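Local coordinates for protein alpha-1,4-endofucoidanase (Mariniflexile fucanivorans, PDB 6DLH) that hydrolyses fucoidan within the chain as a retaining glycoside hydrolase of family 107, its catalytic domain followed by calcium-binding immunoglobulin-like domains, at residues N34-A39 against T285-D289; L49-E53 against S350-G354; Q82-T86 against L130-L134; R143-N149 against I220-D226. One frame throughout, in Å; residues are numbered along the deposited sequence.

Contact 1: residues N34-A39 against T285-D289; sequences NQGLRA and TLFDD
The side chain of Gln35 lies along the inside of the turn 285-288, its CG 3.3 Å from Asp288 O and its amide set among the turn's carbonyl oxygens. With CG anti to the backbone N (chi1 -171°) and the chain extended beyond it, NE2 is carried in between the two ends of the turn, donating to Asp288 O at 2.9 Å, an acceptor that lies close to the amide plane, and more weakly to Thr285 O. The turn has its own internal ties: it is a type I beta turn in which Thr285 OG1 accepts from Phe287 N as an ST turn, while Asp288 OD2 accepts from both N and OG1 of Thr285.

The backbone of Asp289 is hydrogen-bonded to Ile267 of outer strand 266-269 and to Val339, shortly before the other outer strand 341-342, consistent with closure of the barrel-like catalytic domain.

Two groups of segment 34-39 converge on one carboxylate oxygen. Gly36 N gives Asp289 OD1 a nearly straight bond of 2.9 Å on its anti lone pair, and Arg38 NE forms a salt bridge to the same OD1 at 3.0 Å. The guanidinium does not dock edge-on: OD1 lies over one of its faces, the two planes 79° apart. A water in the guanidinium plane links Arg38 NH1 to Asp289 OD2 and Phe287 O, and Asp32 supplies Arg38 NH1 with a second carboxylate.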
loop_
_atom_site.group_PDB
_atom_site.type_symbol
_atom_site.label_atom_id
_atom_site.label_comp_id
_atom_site.label_asym_id
_atom_site.label_seq_id
_atom_site.Cartn_x
_atom_site.Cartn_y
_atom_site.Cartn_z
ATOM N N ASN A 34 -26.928 15.519 -2.519
ATOM C CA ASN A 34 -26.513 14.139 -2.321
ATOM C C ASN A 34 -25.552 14.045 -1.135
ATOM O O ASN A 34 -25.221 12.942 -0.706
ATOM C CB ASN A 34 -25.892 13.532 -3.584
ATOM C CG ASN A 34 -26.875 13.349 -4.719
ATOM O OD1 ASN A 34 -27.988 12.857 -4.519
ATOM N ND2 ASN A 34 -26.460 13.725 -5.920
ATOM N N GLN A 35 -25.130 15.205 -0.612
ATOM C CA GLN A 35 -24.203 15.291 0.510
ATOM C C GLN A 35 -24.668 14.392 1.652
ATOM O O GLN A 35 -25.785 14.529 2.150
ATOM C CB GLN A 35 -24.065 16.726 1.018
ATOM C CG GLN A 35 -22.950 16.897 2.042
ATOM C CD GLN A 35 -22.922 18.262 2.682
ATOM O OE1 GLN A 35 -23.826 19.073 2.503
ATOM N NE2 GLN A 35 -21.871 18.531 3.438
ATOM N N GLY A 36 -23.783 13.476 2.058
ATOM C CA GLY A 36 -24.062 12.594 3.174
ATOM C C GLY A 36 -24.822 11.351 2.729
ATOM O O GLY A 36 -24.450 10.243 3.102
ATOM N N LEU A 37 -25.886 11.547 1.936
ATOM C CA LEU A 37 -26.704 10.448 1.442
ATOM C C LEU A 37 -25.827 9.417 0.733
ATOM O O LEU A 37 -26.093 8.217 0.793
ATOM C CB LEU A 37 -27.779 10.988 0.488
ATOM C CG LEU A 37 -29.137 11.313 1.114
ATOM C CD1 LEU A 37 -30.028 12.034 0.108
ATOM C CD2 LEU A 37 -29.831 10.053 1.620
ATOM N N ARG A 38 -24.768 9.895 0.074
ATOM C CA ARG A 38 -23.926 9.004 -0.703
ATOM C C ARG A 38 -22.984 8.205 0.200
ATOM O O ARG A 38 -22.209 7.390 -0.299
ATOM C CB ARG A 38 -23.229 9.755 -1.840
ATOM C CG ARG A 38 -22.278 10.859 -1.407
ATOM C CD ARG A 38 -21.636 11.418 -2.662
ATOM N NE ARG A 38 -21.140 12.764 -2.438
ATOM C CZ ARG A 38 -21.824 13.881 -2.671
ATOM N NH1 ARG A 38 -21.357 15.042 -2.244
ATOM N NH2 ARG A 38 -22.970 13.832 -3.328
ATOM N N ALA A 39 -23.077 8.427 1.521
ATOM C CA ALA A 39 -22.329 7.669 2.511
ATOM C C ALA A 39 -23.290 6.870 3.391
ATOM O O ALA A 39 -22.954 6.499 4.517
ATOM C CB ALA A 39 -21.464 8.600 3.329
ATOM N N THR A 285 -18.132 20.711 6.668
ATOM C CA THR A 285 -18.048 21.669 5.581
ATOM C C THR A 285 -19.136 21.323 4.571
ATOM O O THR A 285 -19.907 20.388 4.783
ATOM C CB THR A 285 -16.668 21.677 4.914
ATOM O OG1 THR A 285 -16.479 20.417 4.270
ATOM C CG2 THR A 285 -15.538 21.985 5.870
ATOM N N LEU A 286 -19.191 22.080 3.469
ATOM C CA LEU A 286 -20.168 21.817 2.425
ATOM C C LEU A 286 -19.774 20.561 1.644
ATOM O O LEU A 286 -20.526 20.108 0.785
ATOM C CB LEU A 286 -20.267 23.043 1.509
ATOM C CG LEU A 286 -20.932 24.282 2.118
ATOM C CD1 LEU A 286 -20.502 25.543 1.386
ATOM C CD2 LEU A 286 -22.450 24.156 2.129
ATOM N N PHE A 287 -18.607 19.986 1.964
ATOM C CA PHE A 287 -18.034 18.947 1.121
ATOM C C PHE A 287 -17.777 17.655 1.899
ATOM O O PHE A 287 -17.255 16.697 1.335
ATOM C CB PHE A 287 -16.834 19.496 0.338
ATOM C CG PHE A 287 -17.175 20.704 -0.498
ATOM C CD1 PHE A 287 -17.910 20.573 -1.669
ATOM C CD2 PHE A 287 -16.808 21.979 -0.090
ATOM C CE1 PHE A 287 -18.251 21.687 -2.423
ATOM C CE2 PHE A 287 -17.154 23.093 -0.840
ATOM C CZ PHE A 287 -17.875 22.945 -2.005
ATOM N N ASP A 288 -18.182 17.626 3.177
ATOM C CA ASP A 288 -18.090 16.440 4.016
ATOM C C ASP A 288 -19.341 15.581 3.841
ATOM O O ASP A 288 -20.454 16.047 4.073
ATOM C CB ASP A 288 -17.926 16.823 5.489
ATOM C CG ASP A 288 -16.519 17.242 5.868
ATOM O OD1 ASP A 288 -15.620 16.362 5.866
ATOM O OD2 ASP A 288 -16.331 18.436 6.175
ATOM N N ASP A 289 -19.146 14.320 3.442
ATOM C CA ASP A 289 -20.226 13.346 3.410
ATOM C C ASP A 289 -20.245 12.587 4.733
ATOM O O ASP A 289 -21.283 12.070 5.132
ATOM C CB ASP A 289 -20.087 12.375 2.232
ATOM C CG ASP A 289 -20.211 13.043 0.874
ATOM O OD1 ASP A 289 -21.348 13.392 0.498
ATOM O OD2 ASP A 289 -19.177 13.211 0.211
HETATM O O HOH W 1 -18.770 15.788 -0.595
#

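Contact 2: residues L49-E53 against S350-G354; sequences LWLPE and SWNAG
Asn352 holds CG between its backbone N and carbonyl carbon (chi1 69°), while Glu53 turns CG away from its carbonyl carbon (chi1 -69°) and then runs straight out; together these torsions bring the Asn352 amide up to the Glu53 carboxylate. The two flat groups are nearly coplanar, 18° apart. Asn352 ND2 donates to Glu53 OE2 at 2.8 Å, using the anti lone pair of that oxygen, and the acceptor lies almost exactly in the amide plane. The second hydrogen of ND2 goes to the backbone: Leu51 O accepts at 2.9 Å, with the donor tilted somewhat from the carbonyl plane.

Below these polar ends the packing is apolar. Leu51 CB meets Asn352 CB at 3.7 Å, and the Leu51 CD2 branch lies near the same carbon. Two residues before Leu51, Leu49 CD2 rests against the backbone of the loop, 3.5 Å from Trp351 O, and touches Trp351 CB at 3.9 Å. The indole itself leads off elsewhere, with NE1 bonded to Phe343 O and the ring beside Lys345 in a cation-pi contact. A water that donates to Glu53 OE2 reaches Ser350 OG only weakly.

The contact joins two loops that follow strands 46-49 and 341-342 of the parallel sheet. Asn352 and Glu53 are also tied by their backbones, to Leu384 and to Thr387 and Leu389. With both amide hydrogens given to acceptors, the Asn352 amide has a defined rotation: the reverse setting would turn its oxygen toward Leu51 O and Glu53 OE2.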
loop_
_atom_site.group_PDB
_atom_site.type_symbol
_atom_site.label_atom_id
_atom_site.label_comp_id
_atom_site.label_asym_id
_atom_site.label_seq_id
_atom_site.Cartn_x
_atom_site.Cartn_y
_atom_site.Cartn_z
ATOM N N LEU A 49 -7.699 -0.829 8.560
ATOM C CA LEU A 49 -6.676 0.028 7.986
ATOM C C LEU A 49 -5.475 -0.814 7.582
ATOM O O LEU A 49 -4.957 -1.579 8.396
ATOM C CB LEU A 49 -6.258 1.103 8.999
ATOM C CG LEU A 49 -5.121 2.013 8.529
ATOM C CD1 LEU A 49 -5.564 2.855 7.345
ATOM C CD2 LEU A 49 -4.612 2.912 9.653
ATOM N N TRP A 50 -5.023 -0.627 6.334
ATOM C CA TRP A 50 -3.851 -1.316 5.814
ATOM C C TRP A 50 -2.870 -0.293 5.249
ATOM O O TRP A 50 -3.100 0.290 4.184
ATOM C CB TRP A 50 -4.273 -2.368 4.778
ATOM C CG TRP A 50 -3.210 -3.347 4.396
ATOM C CD1 TRP A 50 -2.881 -4.506 5.038
ATOM C CD2 TRP A 50 -2.356 -3.278 3.239
ATOM N NE1 TRP A 50 -1.878 -5.156 4.371
ATOM C CE2 TRP A 50 -1.533 -4.426 3.265
ATOM C CE3 TRP A 50 -2.201 -2.357 2.194
ATOM C CZ2 TRP A 50 -0.580 -4.677 2.276
ATOM C CZ3 TRP A 50 -1.259 -2.607 1.218
ATOM C CH2 TRP A 50 -0.457 -3.748 1.266
ATOM N N LEU A 51 -1.790 -0.049 6.000
ATOM C CA LEU A 51 -0.934 1.090 5.708
ATOM C C LEU A 51 0.531 0.686 5.844
ATOM O O LEU A 51 1.082 0.632 6.944
ATOM C CB LEU A 51 -1.321 2.261 6.624
ATOM C CG LEU A 51 -0.507 3.549 6.493
ATOM C CD1 LEU A 51 -0.559 4.094 5.072
ATOM C CD2 LEU A 51 -0.996 4.608 7.479
ATOM N N PRO A 52 1.206 0.358 4.720
ATOM C CA PRO A 52 2.663 0.195 4.720
ATOM C C PRO A 52 3.349 1.553 4.829
ATOM O O PRO A 52 2.746 2.593 4.541
ATOM C CB PRO A 52 2.977 -0.452 3.362
ATOM C CG PRO A 52 1.630 -0.887 2.819
ATOM C CD PRO A 52 0.605 0.063 3.413
ATOM N N GLU A 53 4.617 1.526 5.251
ATOM C CA GLU A 53 5.366 2.751 5.458
ATOM C C GLU A 53 6.613 2.768 4.575
ATOM O O GLU A 53 7.072 1.721 4.113
ATOM C CB GLU A 53 5.731 2.896 6.934
ATOM C CG GLU A 53 4.522 3.157 7.816
ATOM C CD GLU A 53 4.844 3.318 9.289
ATOM O OE1 GLU A 53 5.972 3.752 9.596
ATOM O OE2 GLU A 53 3.968 3.004 10.124
ATOM N N SER A 350 -0.082 3.526 17.643
ATOM C CA SER A 350 -0.322 4.216 16.383
ATOM C C SER A 350 -1.544 3.638 15.679
ATOM O O SER A 350 -2.169 2.712 16.190
ATOM C CB SER A 350 0.894 4.181 15.499
ATOM O OG SER A 350 1.175 2.858 15.094
ATOM N N TRP A 351 -1.876 4.201 14.511
ATOM C CA TRP A 351 -3.057 3.784 13.768
ATOM C C TRP A 351 -2.818 2.470 13.028
ATOM O O TRP A 351 -3.749 1.698 12.855
ATOM C CB TRP A 351 -3.568 4.886 12.825
ATOM C CG TRP A 351 -4.544 5.826 13.475
ATOM C CD1 TRP A 351 -5.896 5.663 13.582
ATOM C CD2 TRP A 351 -4.235 7.063 14.146
ATOM N NE1 TRP A 351 -6.447 6.707 14.275
ATOM C CE2 TRP A 351 -5.457 7.585 14.630
ATOM C CE3 TRP A 351 -3.048 7.770 14.399
ATOM C CZ2 TRP A 351 -5.529 8.788 15.335
ATOM C CZ3 TRP A 351 -3.121 8.963 15.092
ATOM C CH2 TRP A 351 -4.346 9.464 15.552
ATOM N N ASN A 352 -1.582 2.213 12.585
ATOM C CA ASN A 352 -1.369 1.196 11.565
ATOM C C ASN A 352 -0.467 0.072 12.071
ATOM O O ASN A 352 -0.225 -0.901 11.355
ATOM C CB ASN A 352 -0.818 1.803 10.271
ATOM C CG ASN A 352 0.603 2.303 10.423
ATOM O OD1 ASN A 352 0.977 2.804 11.479
ATOM N ND2 ASN A 352 1.398 2.179 9.375
ATOM N N ALA A 353 0.010 0.204 13.310
ATOM C CA ALA A 353 0.948 -0.741 13.894
ATOM C C ALA A 353 0.873 -0.620 15.411
ATOM O O ALA A 353 0.237 0.299 15.926
ATOM C CB ALA A 353 2.338 -0.450 13.385
ATOM N N GLY A 354 1.515 -1.552 16.119
ATOM C CA GLY A 354 1.529 -1.502 17.570
ATOM C C GLY A 354 1.305 -2.870 18.207
ATOM O O GLY A 354 0.379 -3.592 17.850
HETATM O O HOH W 2 3.677 3.083 12.907
#

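Contact 3: residues Q82-T86 against L130-L134; sequences QLPLT and LLSWL
Leu83 starts the contact, pointing from its strand toward the helix and setting its two methyls against Trp133 and its neighbours. With CG anti to the carbonyl carbon (chi1 -59°), CD1 settles among three helix residues: it is 3.9 Å from Trp133 CB and 4.1 Å from Leu134 CD2, and it meets Leu130 CD1 methyl to methyl. The other branch, CD2, comes to 4.0 Å from Trp133 CE3.

Pro84 follows: its side chain and that of Trp133 cross at about a right angle, and Pro84 CG approaches Trp133 CZ3 at 4.0 Å. The Pro84 carbonyl oxygen faces the Leu130 methyl CD1 at 3.7 Å. Leu85, just past the strand, closes the row with CD1 against Leu130 CD2 at 4.2 Å.

Helix segment 130-134 runs antiparallel to strand segment 82-84 (172°), and the chain then returns in the parallel neighbour 143-149: a beta-alpha-beta crossover of the barrel-like domain. Outside the pair, Trp133 NE1 bonds to Ile63 O and its ring meets Trp50 edge to face. No hydrogen bond passes between the two segments, so their fit rests on the shape of buried methyls and rings and on the exclusion of water.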
loop_
_atom_site.group_PDB
_atom_site.type_symbol
_atom_site.label_atom_id
_atom_site.label_comp_id
_atom_site.label_asym_id
_atom_site.label_seq_id
_atom_site.Cartn_x
_atom_site.Cartn_y
_atom_site.Cartn_z
ATOM N N GLN A 82 -9.320 0.920 4.636
ATOM C CA GLN A 82 -8.663 2.166 4.271
ATOM C C GLN A 82 -7.257 1.873 3.754
ATOM O O GLN A 82 -6.504 1.131 4.383
ATOM C CB GLN A 82 -8.627 3.150 5.448
ATOM C CG GLN A 82 -7.916 4.463 5.122
ATOM C CD GLN A 82 -7.863 5.458 6.259
ATOM O OE1 GLN A 82 -6.803 5.986 6.587
ATOM N NE2 GLN A 82 -9.006 5.724 6.875
ATOM N N LEU A 83 -6.934 2.470 2.598
ATOM C CA LEU A 83 -5.642 2.347 1.942
ATOM C C LEU A 83 -5.025 3.735 1.798
ATOM O O LEU A 83 -5.738 4.727 1.672
ATOM C CB LEU A 83 -5.838 1.749 0.546
ATOM C CG LEU A 83 -6.502 0.378 0.478
ATOM C CD1 LEU A 83 -6.937 0.087 -0.957
ATOM C CD2 LEU A 83 -5.560 -0.704 0.994
ATOM N N PRO A 84 -3.683 3.864 1.774
ATOM C CA PRO A 84 -3.071 5.146 1.430
ATOM C C PRO A 84 -3.263 5.375 -0.065
ATOM O O PRO A 84 -3.314 4.409 -0.828
ATOM C CB PRO A 84 -1.585 4.897 1.708
ATOM C CG PRO A 84 -1.418 3.402 1.519
ATOM C CD PRO A 84 -2.702 2.804 2.048
ATOM N N LEU A 85 -3.449 6.648 -0.451
ATOM C CA LEU A 85 -2.930 7.132 -1.723
ATOM C C LEU A 85 -1.605 7.830 -1.434
ATOM O O LEU A 85 -0.629 7.605 -2.143
ATOM C CB LEU A 85 -3.917 8.070 -2.425
ATOM C CG LEU A 85 -3.344 8.885 -3.591
ATOM C CD1 LEU A 85 -2.652 7.996 -4.626
ATOM C CD2 LEU A 85 -4.426 9.720 -4.269
ATOM N N THR A 86 -1.588 8.654 -0.371
ATOM C CA THR A 86 -0.356 9.205 0.176
ATOM C C THR A 86 -0.181 8.707 1.604
ATOM O O THR A 86 -1.128 8.201 2.201
ATOM C CB THR A 86 -0.341 10.742 0.172
ATOM O OG1 THR A 86 -0.800 11.235 1.433
ATOM C CG2 THR A 86 -1.140 11.349 -0.963
ATOM N N LEU A 130 -1.773 0.247 -5.970
ATOM C CA LEU A 130 -3.091 0.646 -5.502
ATOM C C LEU A 130 -4.187 -0.074 -6.286
ATOM O O LEU A 130 -5.135 -0.576 -5.683
ATOM C CB LEU A 130 -3.231 2.169 -5.593
ATOM C CG LEU A 130 -4.514 2.753 -5.002
ATOM C CD1 LEU A 130 -4.692 2.339 -3.547
ATOM C CD2 LEU A 130 -4.528 4.268 -5.131
ATOM N N LEU A 131 -4.060 -0.124 -7.619
ATOM C CA LEU A 131 -5.062 -0.784 -8.444
ATOM C C LEU A 131 -5.163 -2.255 -8.052
ATOM O O LEU A 131 -6.252 -2.835 -8.064
ATOM C CB LEU A 131 -4.703 -0.648 -9.929
ATOM C CG LEU A 131 -5.669 -1.325 -10.907
ATOM C CD1 LEU A 131 -7.087 -0.792 -10.753
ATOM C CD2 LEU A 131 -5.197 -1.173 -12.350
ATOM N N SER A 132 -4.010 -2.846 -7.723
ATOM C CA SER A 132 -3.967 -4.218 -7.248
ATOM C C SER A 132 -4.854 -4.366 -6.005
ATOM O O SER A 132 -5.795 -5.170 -5.993
ATOM C CB SER A 132 -2.542 -4.636 -6.998
ATOM O OG SER A 132 -2.481 -5.999 -6.621
ATOM N N TRP A 133 -4.565 -3.547 -4.982
ATOM C CA TRP A 133 -5.257 -3.597 -3.703
ATOM C C TRP A 133 -6.749 -3.338 -3.905
ATOM O O TRP A 133 -7.591 -4.051 -3.349
ATOM C CB TRP A 133 -4.650 -2.602 -2.708
ATOM C CG TRP A 133 -3.152 -2.573 -2.633
ATOM C CD1 TRP A 133 -2.280 -3.580 -2.930
ATOM C CD2 TRP A 133 -2.344 -1.472 -2.177
ATOM N NE1 TRP A 133 -0.988 -3.172 -2.718
ATOM C CE2 TRP A 133 -0.997 -1.881 -2.258
ATOM C CE3 TRP A 133 -2.628 -0.179 -1.719
ATOM C CZ2 TRP A 133 0.056 -1.045 -1.890
ATOM C CZ3 TRP A 133 -1.587 0.650 -1.364
ATOM C CH2 TRP A 133 -0.262 0.222 -1.454
ATOM N N LEU A 134 -7.066 -2.339 -4.740
ATOM C CA LEU A 134 -8.447 -1.951 -4.996
ATOM C C LEU A 134 -9.244 -3.133 -5.555
ATOM O O LEU A 134 -10.379 -3.364 -5.138
ATOM C CB LEU A 134 -8.471 -0.753 -5.958
ATOM C CG LEU A 134 -8.063 0.610 -5.389
ATOM C CD1 LEU A 134 -7.988 1.648 -6.506
ATOM C CD2 LEU A 134 -9.030 1.080 -4.303
#

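Contact 4: residues R143-N149 against I220-D226; sequences RTEIYVN and IDAWCFD
Tyr147 reaches from its own strand to the last residue of the neighbouring one, Asp226. Its CB lies near Gln82 OE1 of strand 80-84; with CG anti to the backbone N (chi1 174°), the ring then runs along the sheet. Ring atom CD2 passes Cys224 SG obliquely at 4.2 Å, CE2 and CZ lie near Asp226 CB, and OH donates to Asp226 OD2 at 2.7 Å. That oxygen uses its anti lone pair and lies in the plane of the phenol ring. Asn149 ND2 adds a weak bond to the hydroxyl.

Strands 143-149 and 222-226 are parallel neighbours in the barrel sheet, joined by a connection that ends in helix 198-216. Backbone bonds step between them: Cys224 N to Ile146 O at 2.8 Å, Val148 N to Cys224 O, and Asp226 N to Val148 O.

On the opposite face, toward that helix, Ile146 CB sits over one face of the Trp223 indole and Val148 CG2 meets its edge in plane. Val148 CB packs at 3.6 Å from Phe225 CD1. Just before strand 222-226, Asp221 divides its carboxylate: OD1 accepts from Thr144 N, and OD2 makes a salt bridge with Arg143 NE at 3.0 Å.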
loop_
_atom_site.group_PDB
_atom_site.type_symbol
_atom_site.label_atom_id
_atom_site.label_comp_id
_atom_site.label_asym_id
_atom_site.label_seq_id
_atom_site.Cartn_x
_atom_site.Cartn_y
_atom_site.Cartn_z
ATOM N N ARG A 143 -15.680 -2.673 0.245
ATOM C CA ARG A 143 -15.576 -1.305 -0.247
ATOM C C ARG A 143 -14.236 -0.730 0.202
ATOM O O ARG A 143 -13.506 -1.383 0.944
ATOM C CB ARG A 143 -16.771 -0.469 0.235
ATOM C CG ARG A 143 -18.056 -0.765 -0.528
ATOM C CD ARG A 143 -19.349 -0.300 0.115
ATOM N NE ARG A 143 -19.818 0.877 -0.590
ATOM C CZ ARG A 143 -20.903 0.945 -1.354
ATOM N NH1 ARG A 143 -21.939 0.149 -1.143
ATOM N NH2 ARG A 143 -20.942 1.833 -2.325
ATOM N N THR A 144 -13.901 0.474 -0.277
ATOM C CA THR A 144 -12.595 1.055 0.003
ATOM C C THR A 144 -12.740 2.510 0.448
ATOM O O THR A 144 -13.675 3.210 0.050
ATOM C CB THR A 144 -11.638 0.910 -1.190
ATOM O OG1 THR A 144 -12.031 1.875 -2.165
ATOM C CG2 THR A 144 -11.681 -0.465 -1.816
ATOM N N GLU A 145 -11.798 2.927 1.302
ATOM C CA GLU A 145 -11.634 4.295 1.773
ATOM C C GLU A 145 -10.182 4.660 1.496
ATOM O O GLU A 145 -9.291 3.861 1.771
ATOM C CB GLU A 145 -11.956 4.378 3.272
ATOM C CG GLU A 145 -11.821 5.771 3.886
ATOM C CD GLU A 145 -12.002 5.870 5.405
ATOM O OE1 GLU A 145 -11.630 4.910 6.124
ATOM O OE2 GLU A 145 -12.506 6.921 5.881
ATOM N N ILE A 146 -9.950 5.856 0.947
ATOM C CA ILE A 146 -8.611 6.219 0.518
ATOM C C ILE A 146 -8.113 7.398 1.341
ATOM O O ILE A 146 -8.802 8.414 1.449
ATOM C CB ILE A 146 -8.568 6.499 -1.001
ATOM C CG1 ILE A 146 -9.015 5.283 -1.825
ATOM C CG2 ILE A 146 -7.189 6.999 -1.416
ATOM C CD1 ILE A 146 -8.062 4.105 -1.787
ATOM N N TYR A 147 -6.907 7.243 1.901
ATOM C CA TYR A 147 -6.288 8.262 2.729
ATOM C C TYR A 147 -5.382 9.153 1.885
ATOM O O TYR A 147 -4.524 8.661 1.157
ATOM C CB TYR A 147 -5.450 7.629 3.840
ATOM C CG TYR A 147 -4.658 8.630 4.643
ATOM C CD1 TYR A 147 -3.446 9.133 4.181
ATOM C CD2 TYR A 147 -5.127 9.087 5.866
ATOM C CE1 TYR A 147 -2.725 10.065 4.910
ATOM C CE2 TYR A 147 -4.412 10.007 6.614
ATOM C CZ TYR A 147 -3.208 10.498 6.135
ATOM O OH TYR A 147 -2.517 11.405 6.885
ATOM N N VAL A 148 -5.568 10.472 2.033
ATOM C CA VAL A 148 -4.725 11.476 1.403
ATOM C C VAL A 148 -4.389 12.528 2.451
ATOM O O VAL A 148 -5.281 13.067 3.095
ATOM C CB VAL A 148 -5.403 12.116 0.174
ATOM C CG1 VAL A 148 -4.629 13.333 -0.320
ATOM C CG2 VAL A 148 -5.603 11.117 -0.961
ATOM N N ASN A 149 -3.095 12.785 2.642
ATOM C CA ASN A 149 -2.700 13.888 3.495
ATOM C C ASN A 149 -2.819 15.169 2.678
ATOM O O ASN A 149 -2.386 15.217 1.527
ATOM C CB ASN A 149 -1.325 13.672 4.124
ATOM C CG ASN A 149 -1.000 14.738 5.145
ATOM O OD1 ASN A 149 -0.598 15.842 4.780
ATOM N ND2 ASN A 149 -1.187 14.428 6.419
ATOM N N ILE A 220 -13.219 3.088 -5.669
ATOM C CA ILE A 220 -12.978 3.925 -4.500
ATOM C C ILE A 220 -14.322 4.418 -3.970
ATOM O O ILE A 220 -15.020 5.141 -4.676
ATOM C CB ILE A 220 -12.067 5.111 -4.877
ATOM C CG1 ILE A 220 -10.663 4.637 -5.265
ATOM C CG2 ILE A 220 -12.036 6.146 -3.756
ATOM C CD1 ILE A 220 -9.723 5.745 -5.668
ATOM N N ASP A 221 -14.665 4.056 -2.724
ATOM C CA ASP A 221 -15.970 4.421 -2.188
ATOM C C ASP A 221 -15.899 5.688 -1.337
ATOM O O ASP A 221 -16.907 6.366 -1.166
ATOM C CB ASP A 221 -16.639 3.276 -1.421
ATOM C CG ASP A 221 -16.858 2.037 -2.265
ATOM O OD1 ASP A 221 -15.889 1.290 -2.455
ATOM O OD2 ASP A 221 -17.998 1.835 -2.725
ATOM N N ALA A 222 -14.713 5.996 -0.797
ATOM C CA ALA A 222 -14.570 7.074 0.173
ATOM C C ALA A 222 -13.155 7.628 0.115
ATOM O O ALA A 222 -12.228 6.885 -0.183
ATOM C CB ALA A 222 -14.889 6.577 1.568
ATOM N N TRP A 223 -13.027 8.931 0.404
ATOM C CA TRP A 223 -11.756 9.619 0.562
ATOM C C TRP A 223 -11.735 10.316 1.922
ATOM O O TRP A 223 -12.674 11.026 2.266
ATOM C CB TRP A 223 -11.582 10.676 -0.538
ATOM C CG TRP A 223 -11.552 10.183 -1.953
ATOM C CD1 TRP A 223 -12.623 9.890 -2.744
ATOM C CD2 TRP A 223 -10.381 9.987 -2.765
ATOM N NE1 TRP A 223 -12.197 9.507 -3.987
ATOM C CE2 TRP A 223 -10.827 9.557 -4.030
ATOM C CE3 TRP A 223 -9.006 10.128 -2.546
ATOM C CZ2 TRP A 223 -9.945 9.256 -5.066
ATOM C CZ3 TRP A 223 -8.132 9.828 -3.568
ATOM C CH2 TRP A 223 -8.600 9.396 -4.811
ATOM N N CYS A 224 -10.649 10.162 2.684
ATOM C CA CYS A 224 -10.520 10.965 3.889
ATOM C C CYS A 224 -9.237 11.786 3.808
ATOM O O CYS A 224 -8.164 11.220 3.606
ATOM C CB CYS A 224 -10.584 10.119 5.160
ATOM S SG CYS A 224 -9.268 8.878 5.301
ATOM N N PHE A 225 -9.373 13.113 3.973
ATOM C CA PHE A 225 -8.267 14.046 3.817
ATOM C C PHE A 225 -7.801 14.539 5.182
ATOM O O PHE A 225 -8.513 15.272 5.862
ATOM C CB PHE A 225 -8.675 15.224 2.923
ATOM C CG PHE A 225 -8.981 14.837 1.497
ATOM C CD1 PHE A 225 -7.956 14.652 0.578
ATOM C CD2 PHE A 225 -10.290 14.647 1.077
ATOM C CE1 PHE A 225 -8.234 14.279 -0.732
ATOM C CE2 PHE A 225 -10.567 14.267 -0.229
ATOM C CZ PHE A 225 -9.538 14.087 -1.130
ATOM N N ASP A 226 -6.577 14.152 5.546
ATOM C CA ASP A 226 -5.982 14.471 6.829
ATOM C C ASP A 226 -5.331 15.851 6.757
ATOM O O ASP A 226 -5.057 16.347 5.665
ATOM C CB ASP A 226 -4.946 13.404 7.190
ATOM C CG ASP A 226 -4.607 13.302 8.666
ATOM O OD1 ASP A 226 -5.252 14.004 9.473
ATOM O OD2 ASP A 226 -3.701 12.503 8.997
#

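In the fold
Contacts 3 and 4 lie in the buried core of the barrel-like domain and share its sheet: strand 80-84 pairs with 143-149, with Leu83 O and Leu85 N both bonded to Tyr147. Contact 2 joins this group where Trp50 N meets Gln82 O. Contact 1 touches none of the others; its centre is about 14 Å from that of contact 4 and about 27 Å from that of contact 2, and the Gln35 side chain is about 5 Å from that of the calcium-binding residue Asn335. The chemistry follows position: contact 3, between sheet and helix, is apolar, and contact 4 adds a backbone ladder to mixed side chains. Contacts 1 and 2 join loops through side-chain amides and carboxylates; contact 1 is mostly buried, contact 2 only partly.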